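Local atomic coordinates of putative alpha KG dependent 2,4-D dioxygenase (Burkholderia xenovorans, PDB entry 5J92), a protein that binds iron(II) and probably acts as a 2-oxoglutarate-dependent dioxygenase of the TfdA/TauD family. Residues Gln56-Asp59 and Asp60-Leu64; Leu116-Arg119 and Arg120-Asp124; Ala156-Asp159 and Lys160-Asp163; Tyr176-Met179 and Ala180-Ala184; Thr224-Val227 and Gly228-Glu231. All blocks are in the same frame, centred on the assembly; numbering follows the deposited sequence. Where two conformers were deposited one is given.

Contact 1 (Gln56-Asp59 and Asp60-Leu64); sequences QYID and DDQLL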
loop_
_atom_site.group_PDB
_atom_site.type_symbol
_atom_site.label_atom_id
_atom_site.label_comp_id
_atom_site.label_asym_id
_atom_site.label_seq_id
_atom_site.Cartn_x
_atom_site.Cartn_y
_atom_site.Cartn_z
ATOM N N GLN A 56 -31.764 -6.018 -11.013
ATOM C CA GLN A 56 -32.544 -4.790 -11.149
ATOM C C GLN A 56 -32.412 -4.316 -12.596
ATOM O O GLN A 56 -31.470 -3.602 -12.949
ATOM C CB GLN A 56 -32.071 -3.728 -10.164
ATOM C CG GLN A 56 -32.306 -4.075 -8.704
ATOM C CD GLN A 56 -33.762 -4.320 -8.392
ATOM O OE1 GLN A 56 -34.644 -3.610 -8.878
ATOM N NE2 GLN A 56 -34.025 -5.343 -7.587
ATOM N N TYR A 57 -33.376 -4.700 -13.429
ATOM C CA TYR A 57 -33.390 -4.296 -14.835
ATOM C C TYR A 57 -34.119 -2.958 -14.970
ATOM O O TYR A 57 -35.240 -2.862 -15.474
ATOM C CB TYR A 57 -34.032 -5.384 -15.693
ATOM C CG TYR A 57 -33.129 -6.578 -15.914
ATOM C CD1 TYR A 57 -33.025 -7.583 -14.952
ATOM C CD2 TYR A 57 -32.371 -6.702 -17.074
ATOM C CE1 TYR A 57 -32.191 -8.673 -15.142
ATOM C CE2 TYR A 57 -31.536 -7.796 -17.273
ATOM C CZ TYR A 57 -31.449 -8.773 -16.302
ATOM O OH TYR A 57 -30.620 -9.858 -16.487
ATOM N N ILE A 58 -33.445 -1.902 -14.515
ATOM C CA ILE A 58 -34.027 -0.564 -14.492
ATOM C C ILE A 58 -33.221 0.380 -15.380
ATOM O O ILE A 58 -32.013 0.211 -15.565
ATOM C CB ILE A 58 -34.098 -0.021 -13.055
ATOM C CG1 ILE A 58 -32.688 0.081 -12.470
ATOM C CG2 ILE A 58 -34.955 -0.940 -12.197
ATOM C CD1 ILE A 58 -32.645 0.675 -11.112
ATOM N N ASP A 59 -33.897 1.387 -15.930
ATOM C CA ASP A 59 -33.186 2.369 -16.738
ATOM C C ASP A 59 -32.577 3.461 -15.849
ATOM O O ASP A 59 -32.697 3.447 -14.620
ATOM C CB ASP A 59 -34.098 2.969 -17.813
ATOM C CG ASP A 59 -35.314 3.704 -17.249
ATOM O OD1 ASP A 59 -35.288 4.180 -16.090
ATOM O OD2 ASP A 59 -36.302 3.835 -18.001
ATOM N N ASP A 60 -31.910 4.428 -16.488
ATOM C CA ASP A 60 -31.171 5.441 -15.739
ATOM C C ASP A 60 -32.102 6.369 -14.969
ATOM O O ASP A 60 -31.779 6.791 -13.854
ATOM C CB ASP A 60 -30.276 6.243 -16.683
ATOM C CG ASP A 60 -29.088 5.443 -17.150
ATOM O OD1 ASP A 60 -28.819 4.386 -16.547
ATOM O OD2 ASP A 60 -28.397 5.880 -18.087
ATOM N N ASP A 61 -33.250 6.720 -15.549
ATOM C CA ASP A 61 -34.209 7.531 -14.807
ATOM C C ASP A 61 -34.611 6.841 -13.513
ATOM O O ASP A 61 -34.645 7.470 -12.450
ATOM C CB ASP A 61 -35.449 7.809 -15.656
ATOM C CG ASP A 61 -35.178 8.784 -16.774
ATOM O OD1 ASP A 61 -34.191 9.548 -16.657
ATOM O OD2 ASP A 61 -35.955 8.790 -17.760
ATOM N N GLN A 62 -34.888 5.541 -13.576
ATOM C CA GLN A 62 -35.311 4.841 -12.371
ATOM C C GLN A 62 -34.157 4.688 -11.390
ATOM O O GLN A 62 -34.360 4.792 -10.176
ATOM C CB GLN A 62 -35.925 3.497 -12.750
ATOM C CG GLN A 62 -37.198 3.678 -13.561
ATOM C CD GLN A 62 -37.579 2.441 -14.339
ATOM O OE1 GLN A 62 -36.738 1.585 -14.608
ATOM N NE2 GLN A 62 -38.844 2.354 -14.736
ATOM N N LEU A 63 -32.934 4.484 -11.892
ATOM C CA LEU A 63 -31.771 4.447 -11.008
ATOM C C LEU A 63 -31.594 5.773 -10.276
ATOM O O LEU A 63 -31.386 5.805 -9.054
ATOM C CB LEU A 63 -30.513 4.128 -11.810
ATOM C CG LEU A 63 -29.206 4.215 -11.024
ATOM C CD1 LEU A 63 -29.174 3.180 -9.909
ATOM C CD2 LEU A 63 -27.994 4.092 -11.957
ATOM N N LEU A 64 -31.674 6.883 -11.015
ATOM C CA LEU A 64 -31.549 8.194 -10.391
ATOM C C LEU A 64 -32.685 8.448 -9.410
ATOM O O LEU A 64 -32.472 9.030 -8.342
ATOM C CB LEU A 64 -31.511 9.285 -11.458
ATOM C CG LEU A 64 -30.205 9.378 -12.243
ATOM C CD1 LEU A 64 -30.328 10.419 -13.332
ATOM C CD2 LEU A 64 -29.051 9.716 -11.313
HETATM O O HOH W 1 -29.566 2.022 -15.628
#
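Q62, in the first turn of helix 60-67, lays its side chain back across D59, the residue just ahead of the helix. Its CB lies 3.5 Å from D59 OD1. With CG beside the backbone N of Q62 (chi1 -65°), the next atom comes nearer still, CG standing 3.2 Å from D59 OD1. Beyond CG the chain runs extended, crossing the D59 side chain at about a right angle, and the amide ends with its plane turned 38° from the carboxylate. At the tip OE1 accepts from D59 N over 3.1 Å, the donor tilted out of the carbonyl plane; the same oxygen packs against I58 CB. D59 returns the bond: Q62 N donates to D59 OD1 at 2.9 Å and meets that oxygen nearly head-on. This exchange is a capping box, with D59 at the N-cap, and the negative carboxylate there probably interacts favourably with the helix dipole. D59 can reach because its CG is tucked between its own N and carbonyl carbon (chi1 61°). Backbone bonding follows at once, L63 N to D59 O at 2.9 Å. On the buried flank I58 CD1 approaches L63 CB at 4.1 Å, and L261 of strand 261-265 touches both side chains. A water donates to I58 O and to D60 OD1, the latter also hydrogen-bonded to H286 ND1.

Contact 2 (Leu116-Arg119 and Arg120-Asp124); sequences LTSR and RWHSD. With FE2 (Fe (II) ion), chain E.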
loop_
_atom_site.group_PDB
_atom_site.type_symbol
_atom_site.label_atom_id
_atom_site.label_comp_id
_atom_site.label_asym_id
_atom_site.label_seq_id
_atom_site.Cartn_x
_atom_site.Cartn_y
_atom_site.Cartn_z
ATOM N N LEU A 116 -7.976 4.676 -13.661
ATOM C CA LEU A 116 -6.751 4.376 -12.926
ATOM C C LEU A 116 -6.800 4.887 -11.488
ATOM O O LEU A 116 -6.325 4.206 -10.576
ATOM C CB LEU A 116 -5.547 4.961 -13.660
ATOM C CG LEU A 116 -5.232 4.305 -15.004
ATOM C CD1 LEU A 116 -4.024 4.949 -15.666
ATOM C CD2 LEU A 116 -5.021 2.801 -14.819
ATOM N N THR A 117 -7.322 6.094 -11.258
ATOM C CA THR A 117 -7.366 6.586 -9.885
ATOM C C THR A 117 -8.351 5.794 -9.038
ATOM O O THR A 117 -8.160 5.681 -7.820
ATOM C CB THR A 117 -7.719 8.071 -9.852
ATOM O OG1 THR A 117 -9.037 8.260 -10.381
ATOM C CG2 THR A 117 -6.716 8.849 -10.691
ATOM N N SER A 118 -9.388 5.216 -9.653
ATOM C CA SER A 118 -10.334 4.407 -8.893
ATOM C C SER A 118 -9.755 3.062 -8.470
ATOM O O SER A 118 -10.383 2.367 -7.660
ATOM C CB SER A 118 -11.617 4.191 -9.698
ATOM O OG SER A 118 -12.445 5.334 -9.625
ATOM N N ARG A 119 -8.574 2.689 -8.977
ATOM C CA ARG A 119 -7.912 1.475 -8.508
ATOM C C ARG A 119 -7.203 1.680 -7.177
ATOM O O ARG A 119 -6.697 0.712 -6.601
ATOM C CB ARG A 119 -6.922 0.966 -9.560
ATOM C CG ARG A 119 -7.586 0.526 -10.844
ATOM C CD ARG A 119 -6.564 0.120 -11.886
ATOM N NE ARG A 119 -7.224 -0.403 -13.077
ATOM C CZ ARG A 119 -6.587 -0.893 -14.127
ATOM N NH1 ARG A 119 -5.258 -0.930 -14.144
ATOM N NH2 ARG A 119 -7.282 -1.344 -15.164
ATOM N N ARG A 120 -7.167 2.916 -6.688
ATOM C CA ARG A 120 -6.626 3.244 -5.379
ATOM C C ARG A 120 -7.769 3.427 -4.384
ATOM O O ARG A 120 -8.818 3.990 -4.723
ATOM C CB ARG A 120 -5.757 4.510 -5.473
ATOM C CG ARG A 120 -4.459 4.275 -6.283
ATOM C CD ARG A 120 -4.018 5.468 -7.112
ATOM N NE ARG A 120 -2.743 5.228 -7.798
ATOM C CZ ARG A 120 -2.618 4.737 -9.034
ATOM N NH1 ARG A 120 -3.692 4.418 -9.741
ATOM N NH2 ARG A 120 -1.418 4.570 -9.576
ATOM N N TRP A 121 -7.569 2.935 -3.160
ATOM C CA TRP A 121 -8.603 3.029 -2.126
ATOM C C TRP A 121 -8.999 4.479 -1.872
ATOM O O TRP A 121 -8.145 5.332 -1.607
ATOM C CB TRP A 121 -8.109 2.428 -0.810
ATOM C CG TRP A 121 -7.941 0.944 -0.780
ATOM C CD1 TRP A 121 -6.763 0.254 -0.823
ATOM C CD2 TRP A 121 -8.984 -0.038 -0.653
ATOM N NE1 TRP A 121 -7.014 -1.107 -0.737
ATOM C CE2 TRP A 121 -8.369 -1.300 -0.637
ATOM C CE3 TRP A 121 -10.382 0.037 -0.553
ATOM C CZ2 TRP A 121 -9.099 -2.488 -0.524
ATOM C CZ3 TRP A 121 -11.112 -1.153 -0.437
ATOM C CH2 TRP A 121 -10.461 -2.388 -0.423
ATOM N N HIS A 122 -10.300 4.765 -1.928
ATOM C CA HIS A 122 -10.747 6.137 -1.709
ATOM C C HIS A 122 -12.191 6.135 -1.210
ATOM O O HIS A 122 -12.884 5.118 -1.249
ATOM C CB HIS A 122 -10.595 6.953 -2.999
ATOM C CG HIS A 122 -11.437 6.440 -4.116
ATOM N ND1 HIS A 122 -11.159 5.254 -4.768
ATOM C CD2 HIS A 122 -12.570 6.925 -4.677
ATOM C CE1 HIS A 122 -12.079 5.034 -5.689
ATOM N NE2 HIS A 122 -12.946 6.033 -5.658
ATOM N N SER A 123 -12.626 7.287 -0.706
ATOM C CA SER A 123 -14.020 7.553 -0.360
ATOM C C SER A 123 -14.519 8.688 -1.251
ATOM O O SER A 123 -13.848 9.719 -1.368
ATOM C CB SER A 123 -14.167 7.928 1.119
ATOM O OG SER A 123 -15.536 8.118 1.471
ATOM N N ASP A 124 -15.668 8.483 -1.901
ATOM C CA ASP A 124 -16.109 9.369 -2.983
ATOM C C ASP A 124 -16.228 10.823 -2.546
ATOM O O ASP A 124 -16.902 11.137 -1.562
ATOM C CB ASP A 124 -17.446 8.897 -3.547
ATOM C CG ASP A 124 -17.280 7.690 -4.440
ATOM O OD1 ASP A 124 -16.100 7.354 -4.671
ATOM O OD2 ASP A 124 -18.292 7.101 -4.898
HETATM FE FE FE2 E . -15.261 5.929 -6.484
#
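The chain turns from T117 to R120 in a type I beta turn, closed by R120 N donating to T117 O at 3.1 Å, with the donor 57° out of the carbonyl plane rather than on a lone pair. One residue back, L116 O accepts from R119 N. The R120 side chain, bent at chi2, also brings NH1 to L116 O, which sits at the edge of the guanidinium near its plane; the bond is weak and, as R120 was modelled in two conformers, tentative. R119 instead stretches out straight, L116 CD2 lying 3.7 Å above one face of its guanidinium, toward the rim, and its NH1 makes a salt bridge with D236 of the second subunit. On the inner side, H122 CE1 rests against S118 CA at 3.7 Å, the backbone carbon standing obliquely to the ring. H122 ND1 donates to R120 O at 2.7 Å, close to the ring plane and nearly straight onto the carbonyl. That bond helps to set the rotation of the imidazole, with NE2 of H122 turned to the iron at 2.5 Å. D124 OD1 binds the same metal, also at 2.5 Å, while its other oxygen is hydrogen-bonded to S135 OG. H271 supplies the third protein ligand, completing the His-X-Asp...His facial triad characteristic of iron(II)/2-oxoglutarate dioxygenases.

Contact 3 (Ala156-Asp159 and Lys160-Asp163); sequences AAYD and KLPD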
loop_
_atom_site.group_PDB
_atom_site.type_symbol
_atom_site.label_atom_id
_atom_site.label_comp_id
_atom_site.label_asym_id
_atom_site.label_seq_id
_atom_site.Cartn_x
_atom_site.Cartn_y
_atom_site.Cartn_z
ATOM N N ALA A 156 -14.840 -0.991 11.357
ATOM C CA ALA A 156 -14.100 -2.131 11.874
ATOM C C ALA A 156 -12.629 -1.784 12.054
ATOM O O ALA A 156 -12.005 -2.176 13.047
ATOM C CB ALA A 156 -14.258 -3.329 10.925
ATOM N N ALA A 157 -12.058 -1.042 11.102
ATOM C CA ALA A 157 -10.661 -0.648 11.226
ATOM C C ALA A 157 -10.458 0.244 12.442
ATOM O O ALA A 157 -9.480 0.086 13.181
ATOM C CB ALA A 157 -10.198 0.065 9.954
ATOM N N TYR A 158 -11.360 1.201 12.654
ATOM C CA TYR A 158 -11.252 2.038 13.847
ATOM C C TYR A 158 -11.356 1.187 15.105
ATOM O O TYR A 158 -10.562 1.346 16.041
ATOM C CB TYR A 158 -12.319 3.136 13.843
ATOM C CG TYR A 158 -12.279 3.968 15.099
ATOM C CD1 TYR A 158 -11.402 5.028 15.217
ATOM C CD2 TYR A 158 -13.101 3.672 16.176
ATOM C CE1 TYR A 158 -11.342 5.784 16.369
ATOM C CE2 TYR A 158 -13.058 4.423 17.331
ATOM C CZ TYR A 158 -12.176 5.481 17.417
ATOM O OH TYR A 158 -12.114 6.221 18.567
ATOM N N ASP A 159 -12.326 0.262 15.133
ATOM C CA ASP A 159 -12.562 -0.553 16.324
ATOM C C ASP A 159 -11.340 -1.378 16.690
ATOM O O ASP A 159 -11.075 -1.619 17.876
ATOM C CB ASP A 159 -13.759 -1.479 16.118
ATOM C CG ASP A 159 -15.070 -0.737 16.029
ATOM O OD1 ASP A 159 -15.112 0.459 16.415
ATOM O OD2 ASP A 159 -16.067 -1.354 15.578
ATOM N N LYS A 160 -10.597 -1.841 15.692
ATOM C CA LYS A 160 -9.519 -2.784 15.936
ATOM C C LYS A 160 -8.151 -2.108 16.044
ATOM O O LYS A 160 -7.148 -2.804 16.180
ATOM C CB LYS A 160 -9.502 -3.844 14.824
ATOM C CG LYS A 160 -10.677 -4.819 14.862
ATOM C CD LYS A 160 -10.860 -5.523 16.195
ATOM C CE LYS A 160 -11.946 -6.613 16.118
ATOM N NZ LYS A 160 -13.336 -6.128 15.840
ATOM N N LEU A 161 -8.083 -0.776 16.007
ATOM C CA LEU A 161 -6.789 -0.099 16.054
ATOM C C LEU A 161 -6.021 -0.467 17.324
ATOM O O LEU A 161 -6.624 -0.614 18.399
ATOM C CB LEU A 161 -6.956 1.423 15.995
ATOM C CG LEU A 161 -7.193 2.113 14.658
ATOM C CD1 LEU A 161 -7.460 3.616 14.903
ATOM C CD2 LEU A 161 -5.972 1.942 13.741
ATOM N N PRO A 162 -4.703 -0.662 17.230
ATOM C CA PRO A 162 -3.878 -0.760 18.437
ATOM C C PRO A 162 -4.082 0.473 19.297
ATOM O O PRO A 162 -4.331 1.570 18.790
ATOM C CB PRO A 162 -2.444 -0.809 17.899
ATOM C CG PRO A 162 -2.533 -1.024 16.453
ATOM C CD PRO A 162 -3.962 -0.980 16.002
ATOM N N ASP A 163 -3.924 0.290 20.607
ATOM C CA ASP A 163 -4.272 1.348 21.550
ATOM C C ASP A 163 -3.524 2.647 21.260
ATOM O O ASP A 163 -4.101 3.738 21.364
ATOM C CB ASP A 163 -3.991 0.890 22.976
ATOM C CG ASP A 163 -4.308 1.965 23.990
ATOM O OD1 ASP A 163 -5.501 2.097 24.346
ATOM O OD2 ASP A 163 -3.375 2.695 24.409
#
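L161 fits its side chain against carbonyls near the end of helix 154-159, and this is the tight half of the contact. Its CG lies 3.4 Å from A157 O, and CB is 3.6 Å from Y158 O. At the tip, L161 CD1 approaches Y158 CD1 at 4.2 Å, obliquely to the ring, the two side chains crossing at about a right angle. Y158 holds its ring there with CG anti to its backbone N (chi1 177°); its hydroxyl is hydrogen-bonded to E170 and R166 makes a cation-pi contact with the ring. L217 touches both Y158 and L161, and L241 and F244 of helix 231-245 also pack on the leucine. The arrangement is a close connection between two helices: K160 N donates to A156 O at 3.0 Å and more weakly to A157 O, then L161 N bonds to Y158 O at 3.3 Å from well above the carbonyl plane. From L161 the chain runs extended into P162, the N-cap residue of helix 163-169. The other side is looser and faces solvent. K160 lays the base of its side chain on the helix end, CB and CG each 3.5 Å from A156 O, before bending at chi2 and again at chi4. Its NZ stays 5.5 Å from D159 OD2, an oxygen whose salt bridge is made instead with R214.

Contact 4 (Tyr176-Met179 and Ala180-Ala184); sequences YDIM and ASRAA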
loop_
_atom_site.group_PDB
_atom_site.type_symbol
_atom_site.label_atom_id
_atom_site.label_comp_id
_atom_site.label_asym_id
_atom_site.label_seq_id
_atom_site.Cartn_x
_atom_site.Cartn_y
_atom_site.Cartn_z
ATOM N N TYR A 176 -7.532 17.088 2.482
ATOM C CA TYR A 176 -8.002 16.289 1.348
ATOM C C TYR A 176 -7.850 17.131 0.085
ATOM O O TYR A 176 -8.274 18.293 0.064
ATOM C CB TYR A 176 -9.458 15.834 1.549
ATOM C CG TYR A 176 -9.669 14.932 2.765
ATOM C CD1 TYR A 176 -9.654 15.462 4.060
ATOM C CD2 TYR A 176 -9.901 13.560 2.622
ATOM C CE1 TYR A 176 -9.841 14.653 5.174
ATOM C CE2 TYR A 176 -10.101 12.734 3.745
ATOM C CZ TYR A 176 -10.067 13.281 5.004
ATOM O OH TYR A 176 -10.239 12.481 6.114
ATOM N N ASP A 177 -7.235 16.550 -0.959
ATOM C CA ASP A 177 -6.654 17.330 -2.061
ATOM C C ASP A 177 -6.675 16.483 -3.337
ATOM O O ASP A 177 -5.775 15.665 -3.546
ATOM C CB ASP A 177 -5.235 17.737 -1.675
ATOM C CG ASP A 177 -4.563 18.650 -2.681
ATOM O OD1 ASP A 177 -5.075 18.850 -3.805
ATOM O OD2 ASP A 177 -3.480 19.161 -2.321
ATOM N N ILE A 178 -7.658 16.725 -4.212
ATOM C CA ILE A 178 -7.808 15.868 -5.387
ATOM C C ILE A 178 -6.621 16.024 -6.335
ATOM O O ILE A 178 -6.160 15.045 -6.934
ATOM C CB ILE A 178 -9.152 16.148 -6.094
ATOM C CG1 ILE A 178 -9.392 15.155 -7.237
ATOM C CG2 ILE A 178 -9.242 17.592 -6.596
ATOM C CD1 ILE A 178 -9.461 13.711 -6.806
ATOM N N MET A 179 -6.092 17.242 -6.469
ATOM C CA MET A 179 -4.985 17.459 -7.393
ATOM C C MET A 179 -3.727 16.761 -6.900
ATOM O O MET A 179 -2.956 16.219 -7.698
ATOM C CB MET A 179 -4.744 18.962 -7.586
ATOM C CG MET A 179 -5.886 19.686 -8.279
ATOM S SD MET A 179 -6.332 18.899 -9.844
ATOM C CE MET A 179 -7.954 19.614 -10.162
ATOM N N ALA A 180 -3.520 16.730 -5.585
ATOM C CA ALA A 180 -2.394 15.979 -5.043
ATOM C C ALA A 180 -2.555 14.478 -5.285
ATOM O O ALA A 180 -1.585 13.798 -5.647
ATOM C CB ALA A 180 -2.235 16.274 -3.554
ATOM N N SER A 181 -3.768 13.938 -5.103
ATOM C CA SER A 181 -3.950 12.502 -5.314
ATOM C C SER A 181 -3.830 12.141 -6.789
ATOM O O SER A 181 -3.289 11.081 -7.132
ATOM C CB SER A 181 -5.299 12.030 -4.758
ATOM O OG SER A 181 -6.390 12.540 -5.525
ATOM N N ARG A 182 -4.324 13.005 -7.675
ATOM C CA ARG A 182 -4.131 12.775 -9.101
ATOM C C ARG A 182 -2.657 12.809 -9.462
ATOM O O ARG A 182 -2.183 11.970 -10.241
ATOM C CB ARG A 182 -4.906 13.812 -9.913
ATOM C CG ARG A 182 -6.406 13.592 -9.949
ATOM C CD ARG A 182 -7.050 14.685 -10.758
ATOM N NE ARG A 182 -8.507 14.637 -10.722
ATOM C CZ ARG A 182 -9.275 15.571 -11.274
ATOM N NH1 ARG A 182 -8.709 16.607 -11.885
ATOM N NH2 ARG A 182 -10.597 15.474 -11.214
ATOM N N ALA A 183 -1.912 13.774 -8.908
ATOM C CA ALA A 183 -0.481 13.846 -9.188
ATOM C C ALA A 183 0.244 12.595 -8.701
ATOM O O ALA A 183 1.152 12.097 -9.378
ATOM C CB ALA A 183 0.114 15.101 -8.554
ATOM N N ALA A 184 -0.161 12.056 -7.543
ATOM C CA ALA A 184 0.430 10.811 -7.057
ATOM C C ALA A 184 0.141 9.649 -7.996
ATOM O O ALA A 184 0.924 8.692 -8.057
ATOM C CB ALA A 184 -0.089 10.480 -5.653
#
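The R182 guanidinium and the D177 carboxylate are the flat groups here. Obliquely to the first stand I178 CG1, 3.6 Å from R182 NE, and M179 CE, 3.5 Å from R182 NH1. M179, bent at chi2 (-53°), runs alongside the extended arginine, pointing the same way, while I178 slants across it. The carboxylate is met from above its plane: A180 N donates to D177 OD1 at 3.2 Å, and A180 CB presses on D177 CG at 3.4 Å. D177 is thus the N-cap of helix 178-184; with CG anti to its own backbone N (chi1 -175°), its carboxylate swings over A180. Its backbone carbonyl takes S181 N, starting the run of helical bonds that continues with R182 N to I178 O at 2.8 Å and A183 N to M179 O. S181 OG lies 2.9 Å from I178 O, possibly a hydrogen bond, though the hydroxyl could donate elsewhere. R182 NH1 forms a salt bridge with E194 of helix 192-197, which M179 also touches. The aliphatic and thioether groups thus flank a guanidinium whose charge is probably balanced by E194, beyond this helix, while the D177 carboxylate probably offsets some of the positive end of the helix.

Contact 5 (Thr224-Val227 and Gly228-Glu231); sequences THVV and GWPE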
loop_
_atom_site.group_PDB
_atom_site.type_symbol
_atom_site.label_atom_id
_atom_site.label_comp_id
_atom_site.label_asym_id
_atom_site.label_seq_id
_atom_site.Cartn_x
_atom_site.Cartn_y
_atom_site.Cartn_z
ATOM N N THR A 224 -4.007 13.777 2.303
ATOM C CA THR A 224 -2.564 13.870 2.133
ATOM C C THR A 224 -1.802 13.853 3.453
ATOM O O THR A 224 -0.800 13.144 3.563
ATOM C CB THR A 224 -2.196 15.120 1.332
ATOM O OG1 THR A 224 -2.681 16.284 2.008
ATOM C CG2 THR A 224 -2.823 15.045 -0.045
ATOM N N HIS A 225 -2.212 14.661 4.433
ATOM C CA HIS A 225 -1.495 14.747 5.699
ATOM C C HIS A 225 -2.426 15.326 6.767
ATOM O O HIS A 225 -3.606 15.586 6.520
ATOM C CB HIS A 225 -0.191 15.564 5.558
ATOM C CG HIS A 225 -0.370 16.997 5.130
ATOM N ND1 HIS A 225 -0.916 17.362 3.914
ATOM C CD2 HIS A 225 -0.006 18.154 5.736
ATOM C CE1 HIS A 225 -0.896 18.679 3.798
ATOM N NE2 HIS A 225 -0.342 19.184 4.885
ATOM N N VAL A 226 -1.876 15.514 7.967
ATOM C CA VAL A 226 -2.647 15.837 9.167
ATOM C C VAL A 226 -2.556 17.340 9.418
ATOM O O VAL A 226 -1.457 17.905 9.398
ATOM C CB VAL A 226 -2.132 15.035 10.377
ATOM C CG1 VAL A 226 -2.811 15.508 11.687
ATOM C CG2 VAL A 226 -2.382 13.532 10.158
ATOM N N VAL A 227 -3.706 17.983 9.670
ATOM C CA VAL A 227 -3.729 19.422 9.930
ATOM C C VAL A 227 -2.932 19.736 11.186
ATOM O O VAL A 227 -3.075 19.074 12.221
ATOM C CB VAL A 227 -5.178 19.929 10.076
ATOM C CG1 VAL A 227 -5.219 21.451 10.317
ATOM C CG2 VAL A 227 -6.023 19.575 8.858
ATOM N N GLY A 228 -2.095 20.769 11.110
ATOM C CA GLY A 228 -1.366 21.199 12.280
ATOM C C GLY A 228 -0.159 20.360 12.637
ATOM O O GLY A 228 0.421 20.572 13.711
ATOM N N TRP A 229 0.181 19.359 11.819
ATOM C CA TRP A 229 1.366 18.529 11.900
ATOM C C TRP A 229 2.268 18.811 10.715
ATOM O O TRP A 229 1.773 19.086 9.615
ATOM C CB TRP A 229 1.037 17.034 11.869
ATOM C CG TRP A 229 0.482 16.467 13.130
ATOM C CD1 TRP A 229 -0.082 17.143 14.189
ATOM C CD2 TRP A 229 0.405 15.075 13.452
ATOM N NE1 TRP A 229 -0.501 16.239 15.152
ATOM C CE2 TRP A 229 -0.206 14.969 14.722
ATOM C CE3 TRP A 229 0.808 13.905 12.791
ATOM C CZ2 TRP A 229 -0.429 13.739 15.341
ATOM C CZ3 TRP A 229 0.572 12.674 13.411
ATOM C CH2 TRP A 229 -0.043 12.608 14.665
ATOM N N PRO A 230 3.585 18.654 10.886
ATOM C CA PRO A 230 4.475 18.657 9.726
ATOM C C PRO A 230 4.047 17.559 8.767
ATOM O O PRO A 230 3.616 16.487 9.184
ATOM C CB PRO A 230 5.858 18.380 10.329
ATOM C CG PRO A 230 5.715 18.705 11.797
ATOM C CD PRO A 230 4.307 18.360 12.135
ATOM N N GLU A 231 4.134 17.856 7.477
ATOM C CA GLU A 231 3.661 16.917 6.466
ATOM C C GLU A 231 4.222 15.502 6.612
ATOM O O GLU A 231 3.429 14.551 6.519
ATOM C CB GLU A 231 3.955 17.507 5.075
ATOM C CG GLU A 231 3.439 16.640 3.942
ATOM C CD GLU A 231 3.545 17.315 2.584
ATOM O OE1 GLU A 231 3.724 18.553 2.529
ATOM O OE2 GLU A 231 3.436 16.591 1.573
HETATM O O HOH W 2 0.680 16.472 8.579
#
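Two CH-pi contacts carry the side-chain packing between V226 and W229 and between H225 and E231. V226 CG1, anti to its backbone N (chi1 172°), sits over one face of the W229 indole, 3.8 Å from CG1 to the centroid of the five-membered ring and 15° off its normal; the two side chains run side by side in the same direction. E231 CG lies over a face of the H225 imidazole more loosely, 4.3 Å from the ring centroid and offset toward the rim, with the extended glutamate slanting across it. H175 stacks on the H225 ring as well. Among the hydrogen bonds, W229 N donates to V226 O at 3.3 Å, from above the carbonyl plane. H225 ND1 and T224 OG1 are paired at 2.8 Å, either being a possible donor, which probably helps to orient the ring. A water lies 2.7 Å from V226 O and 3.0 Å from P230 O, apparently bridging them, although it cannot serve every nearby acceptor at once. The charged end of E231 looks elsewhere: OE2 makes a salt bridge with R235 and a hydrogen bond with Y188 of the second subunit. Overall this is a type II beta turn, V226 to W229, with G228 at its third position (phi 78°), connecting the edge strand 223-226 to helix 231-245, whose N-cap residue is P230.

From the N terminus the five contacts follow in series; none nests in or crosses another, and each closes only a local turn or helix end. Contact 1 starts helix 60-67 after strand 50-53. Contact 2 leaves helix 110-117 and delivers two iron ligands on the way to strand 132-139. Contact 3 joins helices 154-159 and 163-169, on the far side of the chain's centre from contact 1. Contact 4 opens helix 178-184 after strand 173-176, and its centre is about 11 Å from that of contact 2. Contact 5 leads from strand 223-226 into helix 231-245 and meets contact 4, A180 CB lying 3.8 Å from T224 CG2. Contacts 2 and 5 both touch the second subunit.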